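Local coordinates for L-threonine-O-3-phosphate decarboxylase (Porphyromonas gingivalis, PDB 3FKD), which probably acts as a pyridoxal 5'-phosphate-dependent lyase that removes the carboxylate of L-threonine O-3-phosphate, at residues R88-L93 with M130-L135; K35-N40 with I233-F238; A290-Y295 with E336-K341; N140-L145 with F279-L284. All coordinates share one frame; numbering follows the deposited sequence.

The chain first enters contact 2, whose segments bracket contact 1; contact 4 opens just after contact 1 and closes beyond contact 2, and contact 3 comes last. Contact 1 joins strands of the seven-stranded sheet. Strand 132-136 of that sheet leads into the loop of contact 4, whose centre is about 24 Å from that of contact 1. The loop meets strand 279-284 of the five-stranded sheet. Helix 289-298 then carries the chain into contact 3, about 19 Å away between centres, where Leu284 touches Leu292 and Phe338. Contact 2 lies across the chain's centre from contact 4. Contact 4 therefore ties the loop after strand 132-136 to the small sheet, while contacts 2 and 3 pack helices.

Contact 1 (R88-L93 with M130-L135); sequences RGSRSL and MDFCWL
Residues 91-93 and 132-135 pair as neighbouring parallel strands inside the seven-stranded mixed sheet of the large domain, the core of the aminotransferase class I and II fold. Ser92 lies opposite Phe132 and Leu93 opposite Cys133. Leu93 is held at both ends, its N donating to Phe132 O at 2.9 Å and its O receiving Trp134 N at 3.0 Å. Where the pairing starts, Arg91 O takes two donors, Asp131 N at 2.8 Å and Phe132 N at 3.0 Å, and Arg91 N gives a bond to Asp131 OD2, met from above the carboxylate plane. Ahead of the strand, Ser90 CB and OG sit at the edge of the Phe132 ring, and Ser90 OG bonds to Phe87 O. Ser92 and Phe132 share one face of the sheet; the other carries Leu93, touching Cys114 and Tyr116 of strand 112-117. The selenomethionine side chain of Met130, bent at chi2 (-43°), crosses Leu93 at about a right angle, setting its CE 3.4 Å from Leu93 CD1.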
loop_
_atom_site.group_PDB
_atom_site.type_symbol
_atom_site.label_atom_id
_atom_site.label_comp_id
_atom_site.label_asym_id
_atom_site.label_seq_id
_atom_site.Cartn_x
_atom_site.Cartn_y
_atom_site.Cartn_z
ATOM N N ARG A 88 -15.931 12.259 1.588
ATOM C CA ARG A 88 -16.925 11.633 0.707
ATOM C C ARG A 88 -18.062 12.539 0.240
ATOM O O ARG A 88 -18.524 12.448 -0.901
ATOM C CB ARG A 88 -17.549 10.404 1.371
ATOM C CG ARG A 88 -18.855 9.963 0.736
ATOM C CD ARG A 88 -19.063 8.491 0.996
ATOM N NE ARG A 88 -20.126 7.860 0.205
ATOM C CZ ARG A 88 -20.751 6.730 0.574
ATOM N NH1 ARG A 88 -20.428 6.137 1.720
ATOM N NH2 ARG A 88 -21.711 6.189 -0.176
ATOM N N GLY A 89 -18.545 13.412 1.096
ATOM C CA GLY A 89 -19.549 14.329 0.593
ATOM C C GLY A 89 -19.160 15.312 -0.527
ATOM O O GLY A 89 -20.033 15.840 -1.224
ATOM N N SER A 90 -17.867 15.531 -0.721
ATOM C CA SER A 90 -17.410 16.824 -1.212
ATOM C C SER A 90 -17.579 17.140 -2.709
ATOM O O SER A 90 -17.831 16.259 -3.536
ATOM C CB SER A 90 -15.982 17.110 -0.712
ATOM O OG SER A 90 -15.942 17.128 0.724
ATOM N N ARG A 91 -17.490 18.434 -3.015
ATOM C CA ARG A 91 -17.473 18.935 -4.385
ATOM C C ARG A 91 -16.051 19.324 -4.744
ATOM O O ARG A 91 -15.405 20.108 -4.048
ATOM C CB ARG A 91 -18.439 20.112 -4.540
ATOM C CG ARG A 91 -19.871 19.679 -4.226
ATOM C CD ARG A 91 -20.895 20.791 -4.184
ATOM N NE ARG A 91 -22.200 20.179 -3.920
ATOM C CZ ARG A 91 -23.326 20.838 -3.641
ATOM N NH1 ARG A 91 -23.334 22.173 -3.589
ATOM N NH2 ARG A 91 -24.445 20.153 -3.422
ATOM N N SER A 92 -15.581 18.743 -5.838
ATOM C CA SER A 92 -14.214 18.931 -6.286
ATOM C C SER A 92 -14.124 19.536 -7.679
ATOM O O SER A 92 -14.768 19.058 -8.619
ATOM C CB SER A 92 -13.445 17.603 -6.230
ATOM O OG SER A 92 -13.217 17.264 -4.891
ATOM N N LEU A 93 -13.319 20.592 -7.764
ATOM C CA LEU A 93 -12.892 21.224 -8.998
ATOM C C LEU A 93 -11.559 20.611 -9.397
ATOM O O LEU A 93 -10.586 20.702 -8.656
ATOM C CB LEU A 93 -12.713 22.743 -8.779
ATOM C CG LEU A 93 -12.466 23.672 -9.994
ATOM C CD1 LEU A 93 -13.549 23.490 -11.058
ATOM C CD2 LEU A 93 -12.359 25.136 -9.599
HETATM N N MSE A 130 -17.111 25.024 -4.054
HETATM C CA MSE A 130 -16.057 24.036 -4.262
HETATM C C MSE A 130 -15.385 23.701 -2.952
HETATM O O MSE A 130 -14.754 24.556 -2.335
HETATM C CB MSE A 130 -14.984 24.579 -5.210
HETATM C CG MSE A 130 -15.369 24.595 -6.651
HETATM SE SE MSE A 130 -16.298 22.974 -7.284
HETATM C CE MSE A 130 -16.391 23.556 -9.141
ATOM N N ASP A 131 -15.469 22.466 -2.516
ATOM C CA ASP A 131 -14.859 22.199 -1.224
ATOM C C ASP A 131 -13.363 21.908 -1.430
ATOM O O ASP A 131 -12.512 22.224 -0.588
ATOM C CB ASP A 131 -15.633 21.105 -0.462
ATOM C CG ASP A 131 -17.177 21.348 -0.484
ATOM O OD1 ASP A 131 -17.627 22.502 -0.242
ATOM O OD2 ASP A 131 -17.936 20.389 -0.766
ATOM N N PHE A 132 -13.054 21.354 -2.592
ATOM C CA PHE A 132 -11.696 21.028 -2.936
ATOM C C PHE A 132 -11.393 21.441 -4.346
ATOM O O PHE A 132 -12.249 21.384 -5.229
ATOM C CB PHE A 132 -11.448 19.532 -2.778
ATOM C CG PHE A 132 -11.559 19.064 -1.364
ATOM C CD1 PHE A 132 -10.495 19.199 -0.494
ATOM C CD2 PHE A 132 -12.743 18.524 -0.894
ATOM C CE1 PHE A 132 -10.602 18.781 0.810
ATOM C CE2 PHE A 132 -12.868 18.116 0.411
ATOM C CZ PHE A 132 -11.799 18.238 1.265
ATOM N N CYS A 133 -10.146 21.873 -4.521
ATOM C CA CYS A 133 -9.565 22.118 -5.813
ATOM C C CYS A 133 -8.231 21.372 -5.918
ATOM O O CYS A 133 -7.358 21.515 -5.064
ATOM C CB CYS A 133 -9.361 23.616 -6.019
ATOM S SG CYS A 133 -8.629 23.994 -7.594
ATOM N N TRP A 134 -8.080 20.602 -6.990
ATOM C CA TRP A 134 -6.961 19.687 -7.154
ATOM C C TRP A 134 -5.966 20.156 -8.236
ATOM O O TRP A 134 -6.250 20.130 -9.438
ATOM C CB TRP A 134 -7.489 18.281 -7.466
ATOM C CG TRP A 134 -8.415 17.667 -6.387
ATOM C CD1 TRP A 134 -9.669 18.106 -6.010
ATOM C CD2 TRP A 134 -8.160 16.496 -5.593
ATOM N NE1 TRP A 134 -10.186 17.289 -5.024
ATOM C CE2 TRP A 134 -9.300 16.283 -4.772
ATOM C CE3 TRP A 134 -7.091 15.593 -5.518
ATOM C CZ2 TRP A 134 -9.390 15.228 -3.877
ATOM C CZ3 TRP A 134 -7.172 14.536 -4.617
ATOM C CH2 TRP A 134 -8.331 14.366 -3.803
ATOM N N LEU A 135 -4.793 20.593 -7.811
ATOM C CA LEU A 135 -3.797 21.083 -8.752
ATOM C C LEU A 135 -2.504 20.314 -8.663
ATOM O O LEU A 135 -2.227 19.607 -7.689
ATOM C CB LEU A 135 -3.531 22.563 -8.524
ATOM C CG LEU A 135 -4.855 23.318 -8.590
ATOM C CD1 LEU A 135 -4.746 24.681 -7.953
ATOM C CD2 LEU A 135 -5.352 23.388 -10.039
#

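Contact 2 (K35-N40 with I233-F238); sequences KHLVEN and IEAAKF
Glu234, Ala235 and Phe238 present one side of helix 230-241 to His36, Leu37 and Asn40 at the end of helix 31-39; the short axes come within 9.9 Å and run at 132° to each other. Glu234 comes first. Its chain, bent at chi2, brings OE2 2.7 Å from His36 NE2. The carboxylate and imidazole planes are nearly parallel but stepped, so OE2 lies off the ring plane and the hydrogen bond is weak, with an N-H...O angle of only 119°. The same OE2 also nears the Asn40 amide, but ND2 is badly angled for it and instead bonds to His36 O at 2.9 Å. That oxygen takes Asn40 N as well, from the opposite face of its plane. Ala235 follows, its CB 4.1 Å from Leu37 CD2, a methyl that also rests against Glu234 CG. One turn past Glu234, Phe238 forms an offset stack with His36, centroids 4.4 Å apart and planes at 21°. Its CD2 lies over the middle of the imidazole, while His36 CB sits over the phenyl face. Asn40 ND2 sits near the rim of the opposite imidazole face. Leu37 also packs on Ile44 of the second subunit. The arrangement is helix-helix packing built round an offset aromatic stack, beside the subunit interface.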
loop_
_atom_site.group_PDB
_atom_site.type_symbol
_atom_site.label_atom_id
_atom_site.label_comp_id
_atom_site.label_asym_id
_atom_site.label_seq_id
_atom_site.Cartn_x
_atom_site.Cartn_y
_atom_site.Cartn_z
ATOM N N LYS A 35 22.661 -0.099 -2.396
ATOM C CA LYS A 35 23.535 -0.749 -1.464
ATOM C C LYS A 35 22.952 -0.652 -0.050
ATOM O O LYS A 35 22.962 -1.644 0.685
ATOM C CB LYS A 35 24.938 -0.135 -1.527
ATOM C CG LYS A 35 25.895 -0.691 -0.481
ATOM C CD LYS A 35 25.772 -2.218 -0.407
ATOM C CE LYS A 35 27.145 -2.878 -0.264
ATOM N NZ LYS A 35 28.125 -2.361 -1.286
ATOM N N HIS A 36 22.439 0.520 0.323
ATOM C CA HIS A 36 21.809 0.704 1.640
ATOM C C HIS A 36 20.638 -0.274 1.946
ATOM O O HIS A 36 20.567 -0.828 3.026
ATOM C CB HIS A 36 21.395 2.171 1.884
ATOM C CG HIS A 36 20.884 2.430 3.270
ATOM N ND1 HIS A 36 21.718 2.559 4.363
ATOM C CD2 HIS A 36 19.621 2.566 3.746
ATOM C CE1 HIS A 36 20.996 2.773 5.450
ATOM N NE2 HIS A 36 19.721 2.786 5.102
ATOM N N LEU A 37 19.740 -0.496 1.000
ATOM C CA LEU A 37 18.675 -1.476 1.190
ATOM C C LEU A 37 19.176 -2.920 1.311
ATOM O O LEU A 37 18.546 -3.773 1.961
ATOM C CB LEU A 37 17.674 -1.394 0.039
ATOM C CG LEU A 37 17.056 -0.009 -0.098
ATOM C CD1 LEU A 37 16.244 0.060 -1.417
ATOM C CD2 LEU A 37 16.274 0.467 1.149
ATOM N N VAL A 38 20.293 -3.197 0.649
ATOM C CA VAL A 38 20.876 -4.525 0.659
ATOM C C VAL A 38 21.418 -4.776 2.069
ATOM O O VAL A 38 21.284 -5.867 2.648
ATOM C CB VAL A 38 21.968 -4.627 -0.427
ATOM C CG1 VAL A 38 22.710 -5.935 -0.323
ATOM C CG2 VAL A 38 21.329 -4.470 -1.816
ATOM N N GLU A 39 21.997 -3.729 2.632
ATOM C CA GLU A 39 22.533 -3.797 3.984
ATOM C C GLU A 39 21.441 -3.973 5.059
ATOM O O GLU A 39 21.631 -4.719 6.034
ATOM C CB GLU A 39 23.441 -2.585 4.249
ATOM C CG GLU A 39 24.772 -2.661 3.478
ATOM C CD GLU A 39 25.575 -1.381 3.520
ATOM O OE1 GLU A 39 25.125 -0.424 4.184
ATOM O OE2 GLU A 39 26.648 -1.322 2.879
ATOM N N ASN A 40 20.307 -3.302 4.875
ATOM C CA ASN A 40 19.205 -3.371 5.831
ATOM C C ASN A 40 18.047 -4.202 5.361
ATOM O O ASN A 40 16.898 -3.954 5.734
ATOM C CB ASN A 40 18.729 -1.976 6.204
ATOM C CG ASN A 40 19.847 -1.140 6.783
ATOM O OD1 ASN A 40 20.102 -1.175 7.998
ATOM N ND2 ASN A 40 20.561 -0.408 5.906
ATOM N N ILE A 233 10.312 2.709 3.970
ATOM C CA ILE A 233 10.600 3.598 5.097
ATOM C C ILE A 233 12.113 3.844 5.118
ATOM O O ILE A 233 12.586 4.958 5.342
ATOM C CB ILE A 233 10.054 3.035 6.478
ATOM C CG1 ILE A 233 8.597 3.485 6.711
ATOM C CG2 ILE A 233 10.852 3.555 7.620
ATOM C CD1 ILE A 233 7.708 2.461 7.453
ATOM N N GLU A 234 12.832 2.775 4.808
ATOM C CA GLU A 234 14.273 2.717 4.865
ATOM C C GLU A 234 14.926 3.518 3.708
ATOM O O GLU A 234 15.889 4.251 3.923
ATOM C CB GLU A 234 14.687 1.242 4.881
ATOM C CG GLU A 234 16.142 0.981 5.028
ATOM C CD GLU A 234 16.720 1.307 6.416
ATOM O OE1 GLU A 234 15.966 1.585 7.356
ATOM O OE2 GLU A 234 17.968 1.271 6.550
ATOM N N ALA A 235 14.363 3.405 2.507
ATOM C CA ALA A 235 14.807 4.197 1.368
ATOM C C ALA A 235 14.620 5.676 1.632
ATOM O O ALA A 235 15.528 6.484 1.403
ATOM C CB ALA A 235 14.069 3.791 0.103
ATOM N N ALA A 236 13.443 6.035 2.122
ATOM C CA ALA A 236 13.139 7.435 2.410
ATOM C C ALA A 236 14.067 8.057 3.450
ATOM O O ALA A 236 14.524 9.190 3.266
ATOM C CB ALA A 236 11.660 7.620 2.816
ATOM N N LYS A 237 14.309 7.328 4.537
ATOM C CA LYS A 237 15.229 7.761 5.588
ATOM C C LYS A 237 16.616 8.095 5.027
ATOM O O LYS A 237 17.223 9.103 5.387
ATOM C CB LYS A 237 15.350 6.670 6.664
ATOM C CG LYS A 237 14.408 6.867 7.811
ATOM C CD LYS A 237 14.281 5.617 8.651
ATOM C CE LYS A 237 13.156 5.760 9.698
ATOM N NZ LYS A 237 12.894 4.524 10.449
ATOM N N PHE A 238 17.102 7.236 4.138
ATOM C CA PHE A 238 18.364 7.434 3.429
ATOM C C PHE A 238 18.381 8.685 2.512
ATOM O O PHE A 238 19.288 9.512 2.588
ATOM C CB PHE A 238 18.714 6.178 2.628
ATOM C CG PHE A 238 20.145 6.128 2.206
ATOM C CD1 PHE A 238 20.505 6.379 0.901
ATOM C CD2 PHE A 238 21.136 5.849 3.117
ATOM C CE1 PHE A 238 21.826 6.330 0.516
ATOM C CE2 PHE A 238 22.447 5.814 2.732
ATOM C CZ PHE A 238 22.791 6.051 1.438
#

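Contact 3 (A290-Y295 with E336-K341); sequences AELKKY and ETFLEK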
loop_
_atom_site.group_PDB
_atom_site.type_symbol
_atom_site.label_atom_id
_atom_site.label_comp_id
_atom_site.label_asym_id
_atom_site.label_seq_id
_atom_site.Cartn_x
_atom_site.Cartn_y
_atom_site.Cartn_z
ATOM N N ALA A 290 -1.692 5.996 -30.630
ATOM C CA ALA A 290 -1.595 4.545 -30.741
ATOM C C ALA A 290 -0.673 4.161 -31.898
ATOM O O ALA A 290 0.281 3.388 -31.709
ATOM C CB ALA A 290 -2.970 3.903 -30.907
ATOM N N GLU A 291 -0.945 4.692 -33.087
ATOM C CA GLU A 291 -0.069 4.431 -34.239
ATOM C C GLU A 291 1.405 4.748 -33.960
ATOM O O GLU A 291 2.266 3.919 -34.174
ATOM C CB GLU A 291 -0.516 5.211 -35.466
ATOM C CG GLU A 291 -1.679 4.604 -36.219
ATOM C CD GLU A 291 -2.220 5.558 -37.306
ATOM O OE1 GLU A 291 -1.437 6.432 -37.783
ATOM O OE2 GLU A 291 -3.416 5.441 -37.678
ATOM N N LEU A 292 1.677 5.960 -33.496
ATOM C CA LEU A 292 3.046 6.390 -33.221
ATOM C C LEU A 292 3.771 5.491 -32.219
ATOM O O LEU A 292 4.942 5.159 -32.432
ATOM C CB LEU A 292 3.097 7.847 -32.748
ATOM C CG LEU A 292 4.497 8.480 -32.619
ATOM C CD1 LEU A 292 5.338 8.359 -33.902
ATOM C CD2 LEU A 292 4.384 9.939 -32.223
ATOM N N LYS A 293 3.064 5.090 -31.160
ATOM C CA LYS A 293 3.655 4.381 -30.029
ATOM C C LYS A 293 4.074 2.943 -30.367
ATOM O O LYS A 293 5.059 2.417 -29.834
ATOM C CB LYS A 293 2.679 4.374 -28.832
ATOM C CG LYS A 293 3.053 3.406 -27.726
ATOM C CD LYS A 293 1.960 3.275 -26.646
ATOM C CE LYS A 293 2.417 2.382 -25.444
ATOM N NZ LYS A 293 1.245 1.817 -24.735
ATOM N N LYS A 294 3.293 2.313 -31.231
ATOM C CA LYS A 294 3.565 0.967 -31.702
ATOM C C LYS A 294 4.809 0.899 -32.621
ATOM O O LYS A 294 5.596 -0.050 -32.571
ATOM C CB LYS A 294 2.332 0.463 -32.432
ATOM C CG LYS A 294 2.489 -0.893 -33.023
ATOM C CD LYS A 294 1.763 -0.991 -34.367
ATOM C CE LYS A 294 1.433 -2.430 -34.707
ATOM N NZ LYS A 294 0.244 -2.863 -33.926
ATOM N N TYR A 295 4.965 1.921 -33.452
ATOM C CA TYR A 295 6.084 2.053 -34.387
ATOM C C TYR A 295 7.428 2.296 -33.657
ATOM O O TYR A 295 8.364 1.508 -33.764
ATOM C CB TYR A 295 5.762 3.235 -35.293
ATOM C CG TYR A 295 6.838 3.630 -36.270
ATOM C CD1 TYR A 295 6.899 3.037 -37.534
ATOM C CD2 TYR A 295 7.772 4.617 -35.956
ATOM C CE1 TYR A 295 7.863 3.392 -38.452
ATOM C CE2 TYR A 295 8.750 4.977 -36.869
ATOM C CZ TYR A 295 8.785 4.357 -38.122
ATOM O OH TYR A 295 9.741 4.686 -39.053
ATOM N N GLU A 336 10.854 11.408 -37.423
ATOM C CA GLU A 336 10.945 11.849 -38.805
ATOM C C GLU A 336 10.628 10.698 -39.745
ATOM O O GLU A 336 9.863 10.839 -40.701
ATOM C CB GLU A 336 12.348 12.380 -39.088
ATOM C CG GLU A 336 12.387 13.267 -40.277
ATOM C CD GLU A 336 13.526 14.286 -40.209
ATOM O OE1 GLU A 336 14.338 14.215 -39.235
ATOM O OE2 GLU A 336 13.590 15.154 -41.130
ATOM N N THR A 337 11.209 9.549 -39.449
ATOM C CA THR A 337 10.970 8.356 -40.229
ATOM C C THR A 337 9.492 7.957 -40.234
ATOM O O THR A 337 8.949 7.496 -41.244
ATOM C CB THR A 337 11.832 7.228 -39.685
ATOM O OG1 THR A 337 13.195 7.562 -39.944
ATOM C CG2 THR A 337 11.518 5.928 -40.378
ATOM N N PHE A 338 8.853 8.129 -39.086
ATOM C CA PHE A 338 7.431 7.896 -38.978
ATOM C C PHE A 338 6.669 8.842 -39.921
ATOM O O PHE A 338 5.957 8.418 -40.813
ATOM C CB PHE A 338 6.949 8.077 -37.537
ATOM C CG PHE A 338 5.453 7.864 -37.365
ATOM C CD1 PHE A 338 4.908 6.585 -37.411
ATOM C CD2 PHE A 338 4.595 8.943 -37.173
ATOM C CE1 PHE A 338 3.548 6.387 -37.257
ATOM C CE2 PHE A 338 3.230 8.749 -37.025
ATOM C CZ PHE A 338 2.705 7.473 -37.072
ATOM N N LEU A 339 6.849 10.130 -39.711
ATOM C CA LEU A 339 6.088 11.117 -40.421
ATOM C C LEU A 339 6.084 10.837 -41.917
ATOM O O LEU A 339 5.049 10.975 -42.576
ATOM C CB LEU A 339 6.641 12.504 -40.123
ATOM C CG LEU A 339 6.417 12.929 -38.666
ATOM C CD1 LEU A 339 7.056 14.293 -38.377
ATOM C CD2 LEU A 339 4.907 12.912 -38.332
ATOM N N GLU A 340 7.219 10.408 -42.462
ATOM C CA GLU A 340 7.273 10.202 -43.900
ATOM C C GLU A 340 6.448 9.002 -44.371
ATOM O O GLU A 340 6.471 8.660 -45.550
ATOM C CB GLU A 340 8.715 10.136 -44.400
ATOM C CG GLU A 340 9.385 8.805 -44.241
ATOM C CD GLU A 340 10.883 8.972 -43.970
ATOM O OE1 GLU A 340 11.309 10.114 -43.623
ATOM O OE2 GLU A 340 11.633 7.964 -44.086
ATOM N N LYS A 341 5.684 8.398 -43.460
ATOM C CA LYS A 341 4.882 7.212 -43.777
ATOM C C LYS A 341 3.393 7.464 -43.604
ATOM O O LYS A 341 2.964 8.603 -43.453
ATOM C CB LYS A 341 5.308 6.032 -42.908
ATOM C CG LYS A 341 6.739 5.610 -43.105
ATOM C CD LYS A 341 7.116 4.577 -42.060
ATOM C CE LYS A 341 5.997 3.541 -41.922
ATOM N NZ LYS A 341 5.911 2.630 -43.111
#
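Tyr295 (chi1 175°) and Phe338 (chi1 179°) both swing CG to the side opposite their backbone N, and the two rings reach out from their helices to meet in the gap between them as an edge-to-face pair. Their centroids are 5.2 Å apart and the planes stand at 60°. This is helix-helix packing between helix 289-298 and the last helix of the chain, 325-339, in the C-terminal part of the fold. Both helices rest on strand 279-284 of the five-stranded sheet, where Leu284 touches Leu292 and Phe338. The edge of Phe338 is turned to the Tyr295 face, and its CD1 comes 3.7 Å from Tyr295 CG, off the ring centre. Nearer the backbone, Phe338 CB lies 3.6 Å from Tyr295 CE2. Leu292 arrives from the sheet side and puts its CD1 over a face of the Phe338 ring, 3.6 Å from the centroid, a CH-pi contact. The phenyl ring thus takes a methyl on a face and turns an edge to the phenol. No hydrogen bond crosses between the segments; the contact is apolar and lies near the surface. Thr337 OG1 is turned back to Lys333 O within its own helix. Past the helix end, the Lys341 chain crosses the phenol obliquely, with CD 3.9 Å from Tyr295 CE1 and CE, after the bend at chi3, equally near that atom.

Contact 4 (N140-L145 with F279-L284); sequences NPDGRL and FFLLRL
Pro141 and Leu281 make the main apolar contact between loop 140-145, which follows a strand of the seven-stranded sheet, and strand 279-284 of the five-stranded sheet: Leu281 CD1 lies 3.4 Å from Pro141 CB and also near its CG. The other branch of Leu281 makes a van der Waals contact with a polar atom, CD2 coming 3.3 Å from Asp142 OD1. The aromatic contact belongs to Phe279. Its CG sits between the backbone N and the carbonyl carbon (chi1 53°), and the ring turns an edge to Pro141 O, which lies in the ring plane 3.7 Å from Phe279 CD1. Asn140 CA is 3.8 Å from Phe279 CE1. Tyr169 adds an edge-to-face partner to the same ring. No hydrogen bond joins the two segments, and several polar groups bond to neighbours instead. The second carboxylate oxygen of Asp142, OD2, bonds to Ser118 OG, and Asn140 OD1 receives a weak bond from Arg319 on the adjoining strand 317-321. Gly143, with positive phi (77°), makes a backbone hydrogen bond with Gly276, just ahead of the strand. The peptide bond before Pro141 is cis. This buried loop, with its Asn-Pro-Asp-Gly sequence, is consistent with the Asn-Pro-x-Gly motif of fold type I pyridoxal phosphate enzymes; in characterised members the asparagine lies beside the cofactor ring, and Asn140 probably corresponds to it.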
loop_
_atom_site.group_PDB
_atom_site.type_symbol
_atom_site.label_atom_id
_atom_site.label_comp_id
_atom_site.label_asym_id
_atom_site.label_seq_id
_atom_site.Cartn_x
_atom_site.Cartn_y
_atom_site.Cartn_z
ATOM N N ASN A 140 1.205 17.340 -14.716
ATOM C CA ASN A 140 1.236 16.146 -15.563
ATOM C C ASN A 140 -0.108 16.111 -16.309
ATOM O O ASN A 140 -1.129 16.069 -15.673
ATOM C CB ASN A 140 1.363 14.938 -14.602
ATOM C CG ASN A 140 1.141 13.585 -15.262
ATOM O OD1 ASN A 140 1.380 13.391 -16.451
ATOM N ND2 ASN A 140 0.715 12.618 -14.459
ATOM N N PRO A 141 -0.115 16.110 -17.662
ATOM C CA PRO A 141 0.967 15.880 -18.624
ATOM C C PRO A 141 1.467 17.165 -19.280
ATOM O O PRO A 141 2.443 17.118 -20.006
ATOM C CB PRO A 141 0.251 15.038 -19.694
ATOM C CG PRO A 141 -1.256 15.333 -19.522
ATOM C CD PRO A 141 -1.370 16.336 -18.407
ATOM N N ASP A 142 0.769 18.267 -19.017
ATOM C CA ASP A 142 0.911 19.594 -19.632
ATOM C C ASP A 142 2.222 20.299 -19.399
ATOM O O ASP A 142 2.705 21.043 -20.246
ATOM C CB ASP A 142 -0.092 20.518 -18.942
ATOM C CG ASP A 142 -1.239 20.779 -19.773
ATOM O OD1 ASP A 142 -1.139 20.377 -20.945
ATOM O OD2 ASP A 142 -2.232 21.346 -19.279
ATOM N N GLY A 143 2.706 20.160 -18.166
ATOM C CA GLY A 143 3.814 20.952 -17.672
ATOM C C GLY A 143 3.354 22.345 -17.305
ATOM O O GLY A 143 4.175 23.243 -17.158
ATOM N N ARG A 144 2.053 22.551 -17.179
ATOM C CA ARG A 144 1.556 23.877 -16.850
ATOM C C ARG A 144 2.109 24.261 -15.499
ATOM O O ARG A 144 2.108 23.468 -14.592
ATOM C CB ARG A 144 0.032 23.903 -16.845
ATOM C CG ARG A 144 -0.560 25.276 -16.645
ATOM C CD ARG A 144 -0.825 25.633 -15.170
ATOM N NE ARG A 144 -1.190 24.485 -14.319
ATOM C CZ ARG A 144 -2.434 24.107 -14.016
ATOM N NH1 ARG A 144 -3.470 24.790 -14.506
ATOM N NH2 ARG A 144 -2.647 23.049 -13.219
ATOM N N LEU A 145 2.619 25.471 -15.363
ATOM C CA LEU A 145 3.243 25.872 -14.108
ATOM C C LEU A 145 2.680 27.207 -13.676
ATOM O O LEU A 145 2.731 28.183 -14.425
ATOM C CB LEU A 145 4.774 25.947 -14.239
ATOM C CG LEU A 145 5.609 26.173 -12.946
ATOM C CD1 LEU A 145 5.822 24.903 -12.189
ATOM C CD2 LEU A 145 7.005 26.817 -13.217
ATOM N N PHE A 279 9.000 17.158 -18.973
ATOM C CA PHE A 279 8.167 16.390 -19.890
ATOM C C PHE A 279 7.131 17.339 -20.516
ATOM O O PHE A 279 6.921 18.440 -20.016
ATOM C CB PHE A 279 7.474 15.240 -19.153
ATOM C CG PHE A 279 6.717 15.685 -17.943
ATOM C CD1 PHE A 279 5.431 16.154 -18.060
ATOM C CD2 PHE A 279 7.316 15.648 -16.685
ATOM C CE1 PHE A 279 4.752 16.589 -16.949
ATOM C CE2 PHE A 279 6.641 16.072 -15.565
ATOM C CZ PHE A 279 5.365 16.529 -15.675
ATOM N N PHE A 280 6.466 16.898 -21.581
ATOM C CA PHE A 280 5.605 17.784 -22.388
ATOM C C PHE A 280 4.665 16.979 -23.296
ATOM O O PHE A 280 4.919 15.826 -23.608
ATOM C CB PHE A 280 6.483 18.760 -23.255
ATOM C CG PHE A 280 7.525 18.048 -24.064
ATOM C CD1 PHE A 280 7.198 17.463 -25.280
ATOM C CD2 PHE A 280 8.809 17.883 -23.572
ATOM C CE1 PHE A 280 8.132 16.775 -26.008
ATOM C CE2 PHE A 280 9.743 17.176 -24.282
ATOM C CZ PHE A 280 9.405 16.634 -25.528
ATOM N N LEU A 281 3.585 17.604 -23.734
ATOM C CA LEU A 281 2.706 17.031 -24.752
ATOM C C LEU A 281 3.210 17.361 -26.211
ATOM O O LEU A 281 3.616 18.488 -26.524
ATOM C CB LEU A 281 1.286 17.570 -24.510
ATOM C CG LEU A 281 0.150 16.829 -23.789
ATOM C CD1 LEU A 281 0.497 15.581 -23.017
ATOM C CD2 LEU A 281 -0.603 17.793 -22.899
ATOM N N LEU A 282 3.222 16.371 -27.093
ATOM C CA LEU A 282 3.236 16.705 -28.501
ATOM C C LEU A 282 1.989 16.203 -29.270
ATOM O O LEU A 282 1.423 15.134 -28.979
ATOM C CB LEU A 282 4.562 16.335 -29.176
ATOM C CG LEU A 282 4.889 15.012 -29.865
ATOM C CD1 LEU A 282 3.771 14.497 -30.813
ATOM C CD2 LEU A 282 6.197 15.230 -30.635
ATOM N N ARG A 283 1.564 17.013 -30.239
ATOM C CA ARG A 283 0.400 16.702 -31.079
ATOM C C ARG A 283 0.815 16.278 -32.474
ATOM O O ARG A 283 1.598 16.971 -33.136
ATOM C CB ARG A 283 -0.498 17.930 -31.198
ATOM C CG ARG A 283 -1.964 17.620 -31.385
ATOM C CD ARG A 283 -2.711 18.879 -31.754
ATOM N NE ARG A 283 -4.047 18.870 -31.166
ATOM C CZ ARG A 283 -5.167 18.716 -31.856
ATOM N NH1 ARG A 283 -6.340 18.704 -31.238
ATOM N NH2 ARG A 283 -5.104 18.570 -33.174
ATOM N N LEU A 284 0.325 15.128 -32.909
ATOM C CA LEU A 284 0.451 14.766 -34.305
ATOM C C LEU A 284 -0.606 15.508 -35.112
ATOM O O LEU A 284 -1.777 15.418 -34.790
ATOM C CB LEU A 284 0.271 13.274 -34.481
ATOM C CG LEU A 284 1.262 12.442 -33.684
ATOM C CD1 LEU A 284 1.263 11.026 -34.194
ATOM C CD2 LEU A 284 2.627 13.019 -33.845
#